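Local coordinates for glycoside hydrolase family 16 protein (Bacteroides ovatus, PDB 7KR6) that probably hydrolyses beta-glucosidic linkages inside mixed-linkage beta-glucan chains, as an endo-acting glucanase of glycoside hydrolase family 16, at residues D40-F45 against S81-T86; N100-K105 against M132-K137; F107-I112 against Y227-F232; I112-K117 against D267-L272. The protein carries 1 engineered substitution. All coordinates share one frame; numbering follows the deposited sequence.

Contact 1 of 4, residues D40-F45 against S81-T86; sequences DDFNFF and SVLILT
F42 and L83 make the main apolar contact. CB of L83 sits squarely over one face of the F42 phenyl ring, 3.7 Å from its centroid and only 13° off the ring normal, a clean CH-pi contact. CD2 of the same leucine reaches down to the ring's CE1 and CZ, while its other methyl, L83 CD1, meets the rim of F45 near the plane of that ring, with F45 CD1 4.2 Å away. On the opposite face of the F42 ring, offset toward the rim, lies the carboxylate carbon of D40.

Polar contacts gather at the start of the strand. S81 OG donates to F42 O over 2.8 Å, in the carbonyl plane and on a lone pair. With OG anti to the backbone N (chi1 -166°), the hydroxyl is carried across to the loop, where N43 CA also packs on it. N43 OD1 lies 3.5 Å from S81 CB, and a water donates to N43 O and, weakly, to S81 OG. Within the loop, D40 OD1 accepts from F42 N at 2.8 Å, which fixes the backbone that presents the ring.

Beyond the pair, F42 also packs on W50 and I266, and L83 on I99. The bond from F42 N to D40 OD1 closes an Asx turn, by which the chain leaves strand 38-40 to lay two phenylalanines against strand 80-90 of the GH16 beta-sandwich.

Contact 2 of 4, residues N100-K105 against M132-K137; sequences NSKGKK and MGDNDK
K102 reaches D136 and N135 from the 100-105 segment, an interruption in strand 93-107. Its CB leaves the backbone with CG anti to the N (chi1 -170°), which starts the chain off past D134: K102 CG lies 3.7 Å from D134 OD1. The next carbons run on almost fully extended, and K102 CE comes within 3.5 Å of N135 O. A bend at the last torsion (chi4 -54°) then sets NZ among three oxygens. D136 OD1 takes K102 NZ in a salt bridge of 3.2 Å, met on the syn side but well out of the carboxylate plane; N135 O adds a weak bond; and a water accepts from NZ.

That same water donates to D134 OD1, so lysine and aspartate are linked through it although their charged atoms do not touch. In the jelly-roll sandwich of GH16 enzymes this joins two loops at the surface, near the glycan site: M132, at the start of the second segment, lines the sugar pocket.

D134 OD1 has a second donor in the backbone, G103 N at 3.0 Å, also on the syn side and tilted from the carboxylate plane. Its other oxygen, OD2, is hydrogen-bonded to S106 OG, so both ends of the carboxylate are tied to the 100-106 region. Asx turns brace both loops: N100 OD1 accepts from K102 N at 2.9 Å, and N135 OD1 from K137 N.

Contact 3 of 4, residues F107-I112 against Y227-F232; sequences FKYRKI and YFHDNF
F107 buries the largest area in this contact, and its backbone does the joining. It forms an antiparallel hydrogen-bonded pair with F232: F232 N gives to F107 O over 2.9 Å, and F107 N gives back to F232 O over 3.1 Å. N231 CA adds a CA-H...O contact to F107 O. The phenylalanine ring, meanwhile, brings F107 CD1 to 3.5 Å from F232 O and turns on to W203, which also meets the rings of F232 and Y109.

H229 comes next, and it is gripped at two points. H229 ND1 and the hydroxyl Y109 OH share a short hydrogen bond of 2.6 Å, lying near the plane of both rings, while its NE2 is bonded to I222 O. The two rings approach edge on, their planes 79° apart, without stacking. Because H229 is held at both nitrogens, the rotation of its imidazole is probably fixed.

K108 binds H229 through its backbone carbonyl instead. With CG anti to the backbone N (chi1 167°) and the chain extended beyond it, K108 spans the gap to 227-232, and K108 NZ donates to H229 O at 3.0 Å. The ammonium stands above the carbonyl plane, off the lone pairs. On the way, K108 CE lies 3.4 Å above the plane of the Y109 ring, offset toward its rim, and K108 CB touches N231 OD1.

Together these contacts tie the loop after strand 93-107 to the loop leading into strand 232-240, where these two antiparallel neighbours of the GH16 beta-sandwich meet.

Contact 4 of 4, residues I112-K117 against D267-L272; sequences IEASIK and DWVKIL
W268 holds its indole with CG between the backbone N and the carbonyl carbon (chi1 53°), which folds the ring back over the neighbouring strand; S115, with OG anti to its backbone N (chi1 177°), offers CB to that ring. The strands 112-117 and 267-271 run antiparallel, their axes 4.7 Å apart, as adjacent members of a sheet in the GH16 beta-sandwich.

S115 CB lies over one face of the indole, 3.7 Å from the centroid of the W268 five-membered ring, a CH-pi contact. At the indole's edge, near its plane, stands E113 CB. E113 and K270 run alongside each other on the side of the sheet that bears S115 and W268. E113 OE1 comes to 3.3 Å from K270 CE. E113 OE1 and K270 NZ, however, stay 4.1 Å apart, too far for a salt bridge. The other carboxylate oxygen, OE2, bonds to S200 OG.

The other side of the sheet carries I112, A114, V269 and I271. I112 packs on F129, M131 and I234, A114 on F129 and F236, and V269 on F236. I112 CD1 meets V269 CG2 at 4.0 Å, and A114 CB lies against V269 CB.

In the backbone, E113 N gives to K270 O at 2.9 Å, and K270 N gives to E113 O. Further along, D267 N bonds to S115 O at 2.9 Å. Beside it, one water bridges the side chains, bonded to S115 OG and donating to D267 OD2.

Contact 4 is the buried one, strand against strand, held by backbone bonds with apolar packing on one face and polar groups and an indole on the other. Contacts 1 and 3 are partly buried: each sets a loop against a neighbour, contact 1 through phenyl rings and one serine bond, contact 3 through a backbone pair, a lysine and a tyrosine-histidine bond. Contact 2 lies at the surface and is almost wholly polar, with water included. Contact 1 touches contact 4 through strand 261-271, D40 N pairing with V269 O. Contacts 3 and 4 share I112, and contacts 2 and 3 meet where D134 N bonds to N231 O.

Contact 1 of 4, residues D40-F45 against S81-T86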
# COMPACT_ATOMS: atom_id res chain seq x y z
N ASP A 40 -30.72 -7.23 2.21
CA ASP A 40 -31.30 -6.48 1.09
C ASP A 40 -31.08 -7.32 -0.16
O ASP A 40 -29.95 -7.49 -0.56
CB ASP A 40 -30.75 -5.07 0.96
CG ASP A 40 -31.63 -4.14 0.16
OD1 ASP A 40 -32.43 -4.64 -0.71
OD2 ASP A 40 -31.53 -2.93 0.39
N ASP A 41 -32.16 -7.81 -0.74
CA ASP A 41 -32.14 -8.59 -2.01
C ASP A 41 -32.19 -7.63 -3.20
O ASP A 41 -32.18 -8.13 -4.31
CB ASP A 41 -33.31 -9.57 -2.11
CG ASP A 41 -33.07 -10.86 -1.35
OD1 ASP A 41 -32.01 -11.42 -1.49
OD2 ASP A 41 -33.95 -11.25 -0.55
N PHE A 42 -32.34 -6.32 -3.00
CA PHE A 42 -32.38 -5.31 -4.07
C PHE A 42 -33.50 -5.61 -5.07
O PHE A 42 -33.29 -5.49 -6.27
CB PHE A 42 -30.99 -5.22 -4.73
CG PHE A 42 -29.99 -4.60 -3.79
CD1 PHE A 42 -30.11 -3.28 -3.37
CD2 PHE A 42 -28.88 -5.31 -3.36
CE1 PHE A 42 -29.22 -2.72 -2.46
CE2 PHE A 42 -27.99 -4.74 -2.47
CZ PHE A 42 -28.15 -3.45 -2.02
N ASN A 43 -34.71 -5.90 -4.57
CA ASN A 43 -35.90 -5.94 -5.45
C ASN A 43 -36.35 -4.51 -5.74
O ASN A 43 -37.13 -4.30 -6.67
CB ASN A 43 -37.00 -6.75 -4.79
CG ASN A 43 -36.66 -8.21 -4.73
OD1 ASN A 43 -36.10 -8.76 -5.67
ND2 ASN A 43 -36.97 -8.84 -3.63
N PHE A 44 -35.91 -3.56 -4.93
CA PHE A 44 -36.14 -2.11 -5.09
C PHE A 44 -35.05 -1.38 -4.31
O PHE A 44 -34.34 -2.02 -3.51
CB PHE A 44 -37.54 -1.71 -4.60
CG PHE A 44 -37.77 -1.82 -3.12
CD1 PHE A 44 -37.95 -3.06 -2.56
CD2 PHE A 44 -37.82 -0.69 -2.31
CE1 PHE A 44 -38.16 -3.22 -1.20
CE2 PHE A 44 -37.96 -0.85 -0.94
CZ PHE A 44 -38.15 -2.11 -0.40
N PHE A 45 -34.94 -0.10 -4.59
CA PHE A 45 -34.00 0.82 -3.90
C PHE A 45 -34.71 1.34 -2.65
O PHE A 45 -35.62 2.20 -2.74
CB PHE A 45 -33.55 1.96 -4.79
CG PHE A 45 -32.44 2.74 -4.15
CD1 PHE A 45 -31.15 2.22 -4.16
CD2 PHE A 45 -32.67 3.93 -3.49
CE1 PHE A 45 -30.12 2.92 -3.57
CE2 PHE A 45 -31.64 4.61 -2.87
CZ PHE A 45 -30.36 4.10 -2.92
N SER A 81 -32.76 -9.68 -9.55
CA SER A 81 -32.99 -8.25 -9.26
C SER A 81 -31.77 -7.76 -8.50
O SER A 81 -31.43 -8.37 -7.50
CB SER A 81 -34.27 -7.93 -8.50
OG SER A 81 -34.52 -6.51 -8.58
N VAL A 82 -31.14 -6.72 -9.00
CA VAL A 82 -29.79 -6.31 -8.50
C VAL A 82 -29.71 -4.79 -8.37
O VAL A 82 -30.35 -4.02 -9.12
CB VAL A 82 -28.68 -6.84 -9.43
CG1 VAL A 82 -28.78 -8.34 -9.57
CG2 VAL A 82 -28.72 -6.16 -10.78
N LEU A 83 -28.85 -4.34 -7.49
CA LEU A 83 -28.40 -2.94 -7.48
C LEU A 83 -27.41 -2.76 -8.65
O LEU A 83 -26.48 -3.55 -8.78
CB LEU A 83 -27.75 -2.61 -6.13
CG LEU A 83 -27.12 -1.22 -6.00
CD1 LEU A 83 -28.18 -0.13 -5.92
CD2 LEU A 83 -26.20 -1.20 -4.77
N ILE A 84 -27.55 -1.67 -9.40
CA ILE A 84 -26.68 -1.38 -10.58
C ILE A 84 -26.01 -0.04 -10.36
O ILE A 84 -26.66 1.02 -10.28
CB ILE A 84 -27.47 -1.41 -11.90
CG1 ILE A 84 -28.31 -2.68 -12.03
CG2 ILE A 84 -26.53 -1.25 -13.08
CD1 ILE A 84 -29.27 -2.62 -13.19
N LEU A 85 -24.68 -0.06 -10.25
CA LEU A 85 -23.88 1.17 -10.36
C LEU A 85 -23.31 1.25 -11.78
O LEU A 85 -22.54 0.33 -12.18
CB LEU A 85 -22.76 1.16 -9.32
CG LEU A 85 -23.20 0.84 -7.90
CD1 LEU A 85 -22.01 0.74 -6.97
CD2 LEU A 85 -24.21 1.86 -7.36
N THR A 86 -23.63 2.34 -12.46
CA THR A 86 -23.26 2.51 -13.89
C THR A 86 -22.25 3.63 -14.05
O THR A 86 -22.52 4.77 -13.71
CB THR A 86 -24.49 2.83 -14.74
OG1 THR A 86 -25.40 1.74 -14.55
CG2 THR A 86 -24.08 3.00 -16.19
O HOH W 1 -37.74 -5.49 -8.84

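Contact 2 of 4, residues N100-K105 against M132-K137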
# COMPACT_ATOMS: atom_id res chain seq x y z
N ASN A 100 -24.45 4.70 0.34
CA ASN A 100 -24.06 4.34 1.70
C ASN A 100 -25.31 4.14 2.55
O ASN A 100 -26.35 4.70 2.20
CB ASN A 100 -23.16 5.42 2.30
CG ASN A 100 -23.86 6.74 2.58
OD1 ASN A 100 -24.59 6.83 3.58
ND2 ASN A 100 -23.71 7.74 1.71
N SER A 101 -25.13 3.55 3.72
CA SER A 101 -26.20 3.33 4.72
C SER A 101 -25.95 4.15 5.99
O SER A 101 -26.56 3.78 7.03
CB SER A 101 -26.39 1.86 4.96
OG SER A 101 -25.31 1.27 5.68
N LYS A 102 -25.20 5.24 5.92
CA LYS A 102 -24.89 6.08 7.12
C LYS A 102 -26.19 6.59 7.73
O LYS A 102 -27.08 7.11 6.97
CB LYS A 102 -24.04 7.29 6.77
CG LYS A 102 -23.48 8.04 7.97
CD LYS A 102 -22.64 9.17 7.55
CE LYS A 102 -21.86 9.78 8.69
NZ LYS A 102 -22.78 10.15 9.77
N GLY A 103 -26.29 6.43 9.05
CA GLY A 103 -27.48 6.94 9.77
C GLY A 103 -28.71 6.06 9.54
O GLY A 103 -29.81 6.46 10.05
N LYS A 104 -28.62 4.97 8.79
CA LYS A 104 -29.78 4.11 8.40
C LYS A 104 -29.53 2.64 8.76
O LYS A 104 -30.46 1.95 9.24
CB LYS A 104 -30.13 4.30 6.92
CG LYS A 104 -30.48 5.71 6.51
CD LYS A 104 -30.83 5.87 5.02
CE LYS A 104 -31.30 7.29 4.67
NZ LYS A 104 -31.52 7.45 3.22
N LYS A 105 -28.35 2.09 8.48
CA LYS A 105 -28.09 0.68 8.80
C LYS A 105 -26.62 0.59 9.19
O LYS A 105 -25.73 0.81 8.32
CB LYS A 105 -28.37 -0.24 7.61
CG LYS A 105 -28.37 -1.72 7.91
CD LYS A 105 -29.43 -2.20 8.89
CE LYS A 105 -30.78 -1.57 8.62
NZ LYS A 105 -31.88 -2.23 9.36
N MET A 132 -17.58 2.44 6.80
CA MET A 132 -16.97 3.47 7.67
C MET A 132 -17.75 3.56 8.97
O MET A 132 -18.91 3.15 9.01
CB MET A 132 -16.91 4.86 7.04
CG MET A 132 -15.86 4.99 5.92
SD MET A 132 -15.60 6.65 5.28
CE MET A 132 -16.96 6.83 4.15
N GLY A 133 -17.11 4.11 9.98
CA GLY A 133 -17.76 4.29 11.29
C GLY A 133 -18.97 5.20 11.20
O GLY A 133 -18.92 6.25 10.60
N ASP A 134 -20.07 4.75 11.80
CA ASP A 134 -21.39 5.45 11.79
C ASP A 134 -21.39 6.50 12.90
O ASP A 134 -22.09 6.30 13.91
CB ASP A 134 -22.49 4.40 11.90
CG ASP A 134 -23.90 4.93 11.69
OD1 ASP A 134 -24.04 5.85 10.87
OD2 ASP A 134 -24.82 4.44 12.40
N ASN A 135 -20.57 7.52 12.76
CA ASN A 135 -20.39 8.61 13.74
C ASN A 135 -20.14 9.87 12.92
O ASN A 135 -20.06 9.76 11.68
CB ASN A 135 -19.29 8.25 14.74
CG ASN A 135 -17.97 7.98 14.04
OD1 ASN A 135 -17.47 8.84 13.36
ND2 ASN A 135 -17.42 6.79 14.22
N ASP A 136 -19.90 10.99 13.58
CA ASP A 136 -19.69 12.25 12.84
C ASP A 136 -18.22 12.64 12.85
O ASP A 136 -17.93 13.81 12.53
CB ASP A 136 -20.63 13.33 13.39
CG ASP A 136 -22.07 13.14 12.91
OD1 ASP A 136 -22.28 12.70 11.72
OD2 ASP A 136 -22.96 13.43 13.72
N LYS A 137 -17.29 11.70 13.05
CA LYS A 137 -15.85 12.00 12.91
C LYS A 137 -15.50 12.04 11.43
O LYS A 137 -16.13 11.32 10.69
CB LYS A 137 -15.01 10.99 13.69
CG LYS A 137 -15.36 10.94 15.16
CD LYS A 137 -14.40 10.17 15.98
CE LYS A 137 -14.46 10.51 17.45
NZ LYS A 137 -15.26 9.50 18.18
O HOH W 2 -24.25 8.39 11.34

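Contact 3 of 4, residues F107-I112 against Y227-F232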
# COMPACT_ATOMS: atom_id res chain seq x y z
N PHE A 107 -23.77 -1.65 12.13
CA PHE A 107 -23.63 -2.88 12.92
C PHE A 107 -22.20 -2.99 13.45
O PHE A 107 -21.34 -2.27 13.00
CB PHE A 107 -24.02 -4.09 12.10
CG PHE A 107 -23.02 -4.39 11.00
CD1 PHE A 107 -23.06 -3.64 9.83
CD2 PHE A 107 -22.09 -5.40 11.14
CE1 PHE A 107 -22.12 -3.87 8.83
CE2 PHE A 107 -21.19 -5.66 10.11
CZ PHE A 107 -21.21 -4.90 8.97
N LYS A 108 -22.01 -3.92 14.38
CA LYS A 108 -20.72 -4.14 15.06
C LYS A 108 -20.59 -5.63 15.28
O LYS A 108 -21.58 -6.28 15.75
CB LYS A 108 -20.74 -3.34 16.38
CG LYS A 108 -19.65 -3.65 17.39
CD LYS A 108 -19.81 -2.95 18.73
CE LYS A 108 -18.66 -3.31 19.65
NZ LYS A 108 -18.66 -2.53 20.91
N TYR A 109 -19.41 -6.19 15.01
CA TYR A 109 -19.06 -7.58 15.34
C TYR A 109 -20.08 -8.57 14.75
O TYR A 109 -20.56 -9.48 15.49
CB TYR A 109 -18.96 -7.76 16.87
CG TYR A 109 -17.90 -7.00 17.62
CD1 TYR A 109 -16.81 -6.36 17.02
CD2 TYR A 109 -17.95 -6.96 19.01
CE1 TYR A 109 -15.85 -5.67 17.77
CE2 TYR A 109 -16.99 -6.30 19.75
CZ TYR A 109 -15.95 -5.62 19.15
OH TYR A 109 -15.02 -4.96 19.92
N ARG A 110 -20.44 -8.42 13.48
CA ARG A 110 -21.24 -9.43 12.76
C ARG A 110 -20.55 -9.69 11.43
O ARG A 110 -19.79 -8.83 10.97
CB ARG A 110 -22.65 -8.95 12.44
CG ARG A 110 -23.47 -8.54 13.66
CD ARG A 110 -23.76 -9.68 14.58
NE ARG A 110 -24.79 -9.22 15.50
CZ ARG A 110 -26.09 -9.52 15.43
NH1 ARG A 110 -26.92 -9.01 16.33
NH2 ARG A 110 -26.57 -10.31 14.48
N LYS A 111 -20.84 -10.85 10.87
CA LYS A 111 -20.40 -11.17 9.49
C LYS A 111 -21.25 -10.42 8.49
O LYS A 111 -22.50 -10.44 8.60
CB LYS A 111 -20.51 -12.67 9.28
CG LYS A 111 -19.93 -13.15 7.96
CD LYS A 111 -20.06 -14.65 7.74
CE LYS A 111 -19.11 -15.09 6.66
NZ LYS A 111 -19.29 -16.52 6.35
N ILE A 112 -20.62 -9.76 7.50
CA ILE A 112 -21.35 -9.12 6.40
C ILE A 112 -20.89 -9.79 5.10
O ILE A 112 -19.68 -10.16 5.00
CB ILE A 112 -21.19 -7.59 6.36
CG1 ILE A 112 -21.99 -7.00 5.19
CG2 ILE A 112 -19.73 -7.23 6.38
CD1 ILE A 112 -22.03 -5.52 5.15
N TYR A 227 -10.20 1.97 16.60
CA TYR A 227 -11.11 2.48 15.55
C TYR A 227 -12.10 1.43 15.00
O TYR A 227 -12.96 1.84 14.15
CB TYR A 227 -10.27 3.10 14.44
CG TYR A 227 -9.60 4.37 14.89
CD1 TYR A 227 -8.36 4.35 15.52
CD2 TYR A 227 -10.26 5.58 14.75
CE1 TYR A 227 -7.78 5.54 15.97
CE2 TYR A 227 -9.70 6.77 15.19
CZ TYR A 227 -8.46 6.74 15.82
OH TYR A 227 -7.92 7.91 16.28
N PHE A 228 -12.06 0.16 15.46
CA PHE A 228 -12.88 -0.91 14.84
C PHE A 228 -13.74 -1.66 15.84
O PHE A 228 -13.93 -2.87 15.73
CB PHE A 228 -11.94 -1.81 14.04
CG PHE A 228 -11.25 -1.02 12.95
CD1 PHE A 228 -11.93 -0.70 11.78
CD2 PHE A 228 -9.96 -0.56 13.12
CE1 PHE A 228 -11.32 0.09 10.81
CE2 PHE A 228 -9.37 0.25 12.16
CZ PHE A 228 -10.04 0.55 11.00
N HIS A 229 -14.38 -0.90 16.75
CA HIS A 229 -15.12 -1.48 17.91
C HIS A 229 -16.42 -0.70 18.17
O HIS A 229 -16.91 -0.73 19.34
CB HIS A 229 -14.23 -1.55 19.13
CG HIS A 229 -13.01 -2.37 18.87
ND1 HIS A 229 -13.01 -3.75 18.88
CD2 HIS A 229 -11.78 -1.98 18.53
CE1 HIS A 229 -11.79 -4.17 18.55
NE2 HIS A 229 -11.02 -3.10 18.35
N ASP A 230 -16.99 -0.12 17.13
CA ASP A 230 -18.25 0.65 17.19
C ASP A 230 -19.00 0.35 15.90
O ASP A 230 -18.41 -0.24 15.02
CB ASP A 230 -17.94 2.13 17.42
CG ASP A 230 -17.39 2.42 18.82
OD1 ASP A 230 -18.18 2.35 19.81
OD2 ASP A 230 -16.20 2.75 18.94
N ASN A 231 -20.26 0.76 15.80
CA ASN A 231 -21.06 0.57 14.58
C ASN A 231 -20.35 1.16 13.36
O ASN A 231 -19.87 2.33 13.39
CB ASN A 231 -22.43 1.20 14.71
CG ASN A 231 -23.29 0.49 15.73
OD1 ASN A 231 -23.05 -0.65 16.10
ND2 ASN A 231 -24.28 1.23 16.23
N PHE A 232 -20.44 0.40 12.27
CA PHE A 232 -20.00 0.82 10.91
C PHE A 232 -21.18 0.68 9.97
O PHE A 232 -21.91 -0.31 10.09
CB PHE A 232 -18.82 -0.04 10.46
CG PHE A 232 -17.45 0.43 10.87
CD1 PHE A 232 -17.09 0.54 12.21
CD2 PHE A 232 -16.47 0.71 9.92
CE1 PHE A 232 -15.81 0.95 12.57
CE2 PHE A 232 -15.21 1.14 10.30
CZ PHE A 232 -14.86 1.21 11.62

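Contact 4 of 4, residues I112-K117 against D267-L272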
# COMPACT_ATOMS: atom_id res chain seq x y z
N ILE A 112 -20.62 -9.76 7.50
CA ILE A 112 -21.35 -9.12 6.40
C ILE A 112 -20.89 -9.79 5.10
O ILE A 112 -19.68 -10.16 5.00
CB ILE A 112 -21.19 -7.59 6.36
CG1 ILE A 112 -21.99 -7.00 5.19
CG2 ILE A 112 -19.73 -7.23 6.38
CD1 ILE A 112 -22.03 -5.52 5.15
N GLU A 113 -21.83 -10.06 4.21
CA GLU A 113 -21.55 -10.69 2.91
C GLU A 113 -22.34 -9.96 1.82
O GLU A 113 -23.47 -9.50 2.05
CB GLU A 113 -21.97 -12.16 2.87
CG GLU A 113 -21.29 -12.98 3.92
CD GLU A 113 -21.46 -14.47 3.72
OE1 GLU A 113 -22.64 -14.89 3.70
OE2 GLU A 113 -20.46 -15.17 3.55
N ALA A 114 -21.74 -9.86 0.64
CA ALA A 114 -22.43 -9.34 -0.55
C ALA A 114 -22.02 -10.17 -1.75
O ALA A 114 -20.86 -10.60 -1.82
CB ALA A 114 -22.14 -7.89 -0.76
N SER A 115 -22.95 -10.32 -2.67
CA SER A 115 -22.77 -11.03 -3.96
C SER A 115 -22.67 -9.97 -5.06
O SER A 115 -23.63 -9.16 -5.26
CB SER A 115 -23.89 -12.02 -4.21
OG SER A 115 -23.75 -12.65 -5.47
N ILE A 116 -21.51 -9.93 -5.72
CA ILE A 116 -21.14 -8.82 -6.63
C ILE A 116 -20.60 -9.40 -7.93
O ILE A 116 -19.70 -10.26 -7.88
CB ILE A 116 -20.10 -7.89 -5.97
CG1 ILE A 116 -20.58 -7.39 -4.60
CG2 ILE A 116 -19.78 -6.72 -6.86
CD1 ILE A 116 -19.54 -6.57 -3.85
N LYS A 117 -21.05 -8.80 -9.01
CA LYS A 117 -20.54 -9.01 -10.37
C LYS A 117 -19.82 -7.73 -10.78
O LYS A 117 -20.42 -6.66 -10.76
CB LYS A 117 -21.67 -9.35 -11.34
CG LYS A 117 -21.14 -9.65 -12.74
CD LYS A 117 -22.16 -10.40 -13.56
CE LYS A 117 -22.79 -9.55 -14.61
NZ LYS A 117 -23.97 -10.23 -15.19
N ASP A 267 -26.19 -8.24 -6.12
CA ASP A 267 -27.43 -9.07 -6.12
C ASP A 267 -28.06 -8.97 -4.74
O ASP A 267 -29.32 -8.95 -4.64
CB ASP A 267 -27.13 -10.52 -6.41
CG ASP A 267 -28.35 -11.39 -6.70
OD1 ASP A 267 -29.46 -10.80 -6.76
OD2 ASP A 267 -28.17 -12.59 -6.88
N TRP A 268 -27.24 -8.90 -3.71
CA TRP A 268 -27.74 -8.92 -2.31
C TRP A 268 -26.59 -8.57 -1.38
O TRP A 268 -25.41 -8.70 -1.74
CB TRP A 268 -28.39 -10.26 -1.91
CG TRP A 268 -27.59 -11.50 -2.15
CD1 TRP A 268 -27.78 -12.40 -3.17
CD2 TRP A 268 -26.51 -12.02 -1.37
NE1 TRP A 268 -26.90 -13.43 -3.05
CE2 TRP A 268 -26.14 -13.25 -1.94
CE3 TRP A 268 -25.85 -11.59 -0.21
CZ2 TRP A 268 -25.10 -14.03 -1.45
CZ3 TRP A 268 -24.82 -12.36 0.28
CH2 TRP A 268 -24.44 -13.56 -0.34
N VAL A 269 -26.96 -8.06 -0.22
CA VAL A 269 -26.02 -7.86 0.92
C VAL A 269 -26.76 -8.34 2.15
O VAL A 269 -27.99 -8.15 2.25
CB VAL A 269 -25.51 -6.41 1.00
CG1 VAL A 269 -26.60 -5.37 1.05
CG2 VAL A 269 -24.51 -6.23 2.15
N LYS A 270 -26.05 -9.00 3.03
CA LYS A 270 -26.68 -9.47 4.29
C LYS A 270 -25.71 -9.34 5.46
O LYS A 270 -24.49 -9.49 5.31
CB LYS A 270 -27.25 -10.87 4.09
CG LYS A 270 -26.26 -11.98 3.91
CD LYS A 270 -26.92 -13.32 3.68
CE LYS A 270 -25.93 -14.44 3.43
NZ LYS A 270 -26.55 -15.53 2.65
N ILE A 271 -26.30 -9.14 6.64
CA ILE A 271 -25.56 -9.12 7.92
C ILE A 271 -26.09 -10.30 8.73
O ILE A 271 -27.33 -10.39 8.91
CB ILE A 271 -25.74 -7.78 8.66
CG1 ILE A 271 -25.50 -6.59 7.73
CG2 ILE A 271 -24.84 -7.75 9.87
CD1 ILE A 271 -25.80 -5.23 8.32
N LEU A 272 -25.21 -11.16 9.21
CA LEU A 272 -25.64 -12.36 9.96
C LEU A 272 -25.56 -12.00 11.44
O LEU A 272 -24.70 -12.51 12.15
CB LEU A 272 -24.74 -13.55 9.62
CG LEU A 272 -24.66 -13.94 8.15
CD1 LEU A 272 -24.01 -15.31 8.01
CD2 LEU A 272 -26.02 -13.96 7.49
OXT LEU A 272 -26.33 -11.17 11.93
O HOH W 3 -25.80 -13.89 -6.71